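Local coordinates for cell cycle serine/threonine-protein kinase CDC5/MSD2 (Saccharomyces cerevisiae, PDB 6MF4) that phosphorylates serines and threonines of target proteins in the control of mitotic exit, and recognises substrates through the polo-box domain seen in this structure, at residues N222-A230 / T239-S247. Numbering follows the deposited sequence.
Sequences NFKDHHKMA and TYISPSHES
H227 and Y240 meet rim to rim, their planes 32° apart, with H227 ND1 and Y240 OH sharing a 2.5 Å hydrogen bond near the plane of the imidazole. Y240 reaches it because its CG lies anti to the backbone N (chi1 173°), which carries the phenol toward the S242-H245 turn. P243 packs obliquely on the same imidazole, its CD 3.2 Å from H227 ND1. With an alanine replacing H227, the Y240 hydroxyl would probably lose this partner and a gap open beside the P243 ring. M229 lies on the Y240 face of the sheet, its CG 4.3 Å from Y240 CD1 at the ring edge. On the other face K228 CB rests 3.9 Å from I241 CD1. H226 NE2 and H245 NE2 make a weak 3.4 Å hydrogen bond between rings tilted at 45°, while K228 NZ sits over one face of H226, toward its rim. Just beyond the strand ends, water 1 donates to H226 O and S242 O. Along the strands, K228 pairs with I241 and A230 with T239 through two backbone hydrogen bonds each, the antiparallel ladder of the beta hairpin 228-232/237-241 in the second polo box, whose sheet packs against helix 269-283.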
loop_
_atom_site.group_PDB
_atom_site.type_symbol
_atom_site.label_atom_id
_atom_site.label_comp_id
_atom_site.label_asym_id
_atom_site.label_seq_id
_atom_site.Cartn_x
_atom_site.Cartn_y
_atom_site.Cartn_z
ATOM N N ASN A 222 -0.920 -5.001 -8.119
ATOM C CA ASN A 222 -1.057 -6.420 -8.437
ATOM C C ASN A 222 -1.728 -6.593 -9.794
ATOM O O ASN A 222 -2.922 -6.326 -9.941
ATOM C CB ASN A 222 -1.879 -7.146 -7.368
ATOM C CG ASN A 222 -1.159 -7.258 -6.039
ATOM O OD1 ASN A 222 -0.088 -6.683 -5.836
ATOM N ND2 ASN A 222 -1.756 -8.008 -5.116
ATOM N N PHE A 223 -0.961 -7.043 -10.781
ATOM C CA PHE A 223 -1.472 -7.193 -12.139
ATOM C C PHE A 223 -2.070 -8.585 -12.347
ATOM O O PHE A 223 -1.785 -9.513 -11.588
ATOM C CB PHE A 223 -0.355 -6.919 -13.151
ATOM C CG PHE A 223 0.251 -5.548 -13.019
ATOM C CD1 PHE A 223 -0.270 -4.474 -13.723
ATOM C CD2 PHE A 223 1.329 -5.330 -12.176
ATOM C CE1 PHE A 223 0.280 -3.210 -13.594
ATOM C CE2 PHE A 223 1.879 -4.069 -12.041
ATOM C CZ PHE A 223 1.357 -3.009 -12.751
ATOM N N LYS A 224 -2.901 -8.710 -13.378
ATOM C CA LYS A 224 -3.610 -9.954 -13.684
ATOM C C LYS A 224 -2.694 -11.168 -13.823
ATOM O O LYS A 224 -3.101 -12.296 -13.553
ATOM C CB LYS A 224 -4.412 -9.784 -14.974
ATOM C CG LYS A 224 -5.550 -8.787 -14.867
ATOM N N ASP A 225 -1.458 -10.928 -14.245
ATOM C CA ASP A 225 -0.503 -12.007 -14.510
ATOM C C ASP A 225 0.233 -12.449 -13.242
ATOM O O ASP A 225 1.193 -13.220 -13.302
ATOM C CB ASP A 225 0.505 -11.568 -15.579
ATOM C CG ASP A 225 1.323 -10.357 -15.156
ATOM O OD1 ASP A 225 1.059 -9.808 -14.068
ATOM O OD2 ASP A 225 2.225 -9.946 -15.921
ATOM N N HIS A 226 -0.230 -11.953 -12.100
ATOM C CA HIS A 226 0.327 -12.296 -10.793
ATOM C C HIS A 226 1.749 -11.778 -10.608
ATOM O O HIS A 226 2.418 -12.124 -9.630
ATOM C CB HIS A 226 0.297 -13.809 -10.566
ATOM C CG HIS A 226 0.207 -14.191 -9.120
ATOM N ND1 HIS A 226 -0.819 -13.765 -8.303
ATOM C CD2 HIS A 226 1.017 -14.948 -8.342
ATOM C CE1 HIS A 226 -0.639 -14.248 -7.087
ATOM N NE2 HIS A 226 0.469 -14.966 -7.084
ATOM N N HIS A 227 2.216 -10.957 -11.543
ATOM C CA HIS A 227 3.399 -10.158 -11.294
ATOM C C HIS A 227 2.928 -8.969 -10.469
ATOM O O HIS A 227 1.884 -8.385 -10.764
ATOM C CB HIS A 227 4.073 -9.703 -12.594
ATOM C CG HIS A 227 4.526 -10.829 -13.477
ATOM N ND1 HIS A 227 5.568 -11.665 -13.138
ATOM C CD2 HIS A 227 4.088 -11.243 -14.691
ATOM C CE1 HIS A 227 5.749 -12.553 -14.104
ATOM N NE2 HIS A 227 4.865 -12.317 -15.054
ATOM N N LYS A 228 3.670 -8.642 -9.418
ATOM C CA LYS A 228 3.346 -7.492 -8.589
ATOM C C LYS A 228 4.527 -6.555 -8.528
ATOM O O LYS A 228 5.684 -6.979 -8.574
ATOM C CB LYS A 228 2.961 -7.906 -7.170
ATOM C CG LYS A 228 2.054 -9.099 -7.075
ATOM C CD LYS A 228 1.793 -9.430 -5.612
ATOM C CE LYS A 228 1.198 -10.809 -5.443
ATOM N NZ LYS A 228 0.301 -11.160 -6.564
ATOM N N MET A 229 4.220 -5.273 -8.416
ATOM C CA MET A 229 5.242 -4.257 -8.284
ATOM C C MET A 229 4.851 -3.292 -7.185
ATOM O O MET A 229 3.682 -2.911 -7.067
ATOM C CB MET A 229 5.439 -3.522 -9.606
ATOM C CG MET A 229 6.131 -4.370 -10.663
ATOM S SD MET A 229 6.101 -3.615 -12.299
ATOM C CE MET A 229 6.681 -1.960 -11.934
ATOM N N ALA A 230 5.833 -2.922 -6.372
ATOM C CA ALA A 230 5.636 -1.916 -5.341
ATOM C C ALA A 230 6.584 -0.749 -5.582
ATOM O O ALA A 230 7.772 -0.945 -5.823
ATOM C CB ALA A 230 5.853 -2.508 -3.963
ATOM N N THR A 239 10.021 -2.424 -6.353
ATOM C CA THR A 239 10.169 -3.764 -5.815
ATOM C C THR A 239 9.354 -4.695 -6.685
ATOM O O THR A 239 8.146 -4.516 -6.846
ATOM C CB THR A 239 9.704 -3.847 -4.348
ATOM O OG1 THR A 239 10.542 -3.016 -3.539
ATOM C CG2 THR A 239 9.768 -5.279 -3.830
ATOM N N TYR A 240 10.028 -5.673 -7.272
ATOM C CA TYR A 240 9.351 -6.645 -8.098
ATOM C C TYR A 240 9.078 -7.885 -7.275
ATOM O O TYR A 240 9.951 -8.383 -6.563
ATOM C CB TYR A 240 10.172 -6.991 -9.336
ATOM C CG TYR A 240 9.573 -8.131 -10.122
ATOM C CD1 TYR A 240 8.528 -7.915 -11.008
ATOM C CD2 TYR A 240 10.041 -9.425 -9.965
ATOM C CE1 TYR A 240 7.973 -8.955 -11.721
ATOM C CE2 TYR A 240 9.494 -10.470 -10.674
ATOM C CZ TYR A 240 8.461 -10.231 -11.550
ATOM O OH TYR A 240 7.924 -11.282 -12.250
ATOM N N ILE A 241 7.848 -8.365 -7.370
ATOM C CA ILE A 241 7.439 -9.586 -6.704
ATOM C C ILE A 241 6.990 -10.566 -7.782
ATOM O O ILE A 241 5.979 -10.349 -8.446
ATOM C CB ILE A 241 6.304 -9.335 -5.700
ATOM C CG1 ILE A 241 6.685 -8.218 -4.719
ATOM C CG2 ILE A 241 5.957 -10.612 -4.954
ATOM C CD1 ILE A 241 5.518 -7.344 -4.307
ATOM N N SER A 242 7.758 -11.633 -7.968
ATOM C CA SER A 242 7.469 -12.600 -9.018
ATOM C C SER A 242 6.238 -13.437 -8.664
ATOM O O SER A 242 5.800 -13.437 -7.507
ATOM C CB SER A 242 8.674 -13.510 -9.247
ATOM O OG SER A 242 8.773 -14.476 -8.215
ATOM N N PRO A 243 5.673 -14.148 -9.658
ATOM C CA PRO A 243 4.518 -15.022 -9.411
ATOM C C PRO A 243 4.802 -16.133 -8.395
ATOM O O PRO A 243 3.857 -16.785 -7.948
ATOM C CB PRO A 243 4.222 -15.613 -10.794
ATOM C CG PRO A 243 4.774 -14.627 -11.762
ATOM C CD PRO A 243 5.979 -14.033 -11.097
ATOM N N SER A 244 6.073 -16.342 -8.051
ATOM C CA SER A 244 6.455 -17.282 -6.996
ATOM C C SER A 244 6.859 -16.534 -5.721
ATOM O O SER A 244 7.366 -17.136 -4.771
ATOM C CB SER A 244 7.604 -18.180 -7.467
ATOM O OG SER A 244 8.743 -17.414 -7.819
ATOM N N HIS A 245 6.644 -15.216 -5.733
ATOM C CA HIS A 245 6.765 -14.349 -4.557
ATOM C C HIS A 245 8.216 -14.090 -4.180
ATOM O O HIS A 245 8.522 -13.745 -3.035
ATOM C CB HIS A 245 6.011 -14.942 -3.362
ATOM C CG HIS A 245 4.537 -15.057 -3.586
ATOM N ND1 HIS A 245 3.715 -15.822 -2.788
ATOM C CD2 HIS A 245 3.738 -14.492 -4.520
ATOM C CE1 HIS A 245 2.472 -15.728 -3.227
ATOM N NE2 HIS A 245 2.459 -14.928 -4.277
ATOM N N GLU A 246 9.103 -14.235 -5.157
ATOM C CA GLU A 246 10.488 -13.818 -4.997
ATOM C C GLU A 246 10.538 -12.302 -5.096
ATOM O O GLU A 246 10.154 -11.730 -6.121
ATOM C CB GLU A 246 11.384 -14.468 -6.054
ATOM C CG GLU A 246 11.475 -15.986 -5.944
ATOM C CD GLU A 246 12.872 -16.464 -5.595
ATOM O OE1 GLU A 246 13.831 -16.065 -6.292
ATOM O OE2 GLU A 246 13.014 -17.237 -4.621
ATOM N N SER A 247 11.020 -11.664 -4.032
ATOM C CA SER A 247 11.016 -10.211 -3.930
ATOM C C SER A 247 12.410 -9.621 -4.125
ATOM O O SER A 247 13.375 -10.057 -3.495
ATOM C CB SER A 247 10.458 -9.789 -2.572
ATOM O OG SER A 247 10.487 -8.383 -2.422
HETATM O O HOH W 1 3.247 -12.483 -6.939
HETATM O O HOH W 2 9.837 -0.563 -3.662
#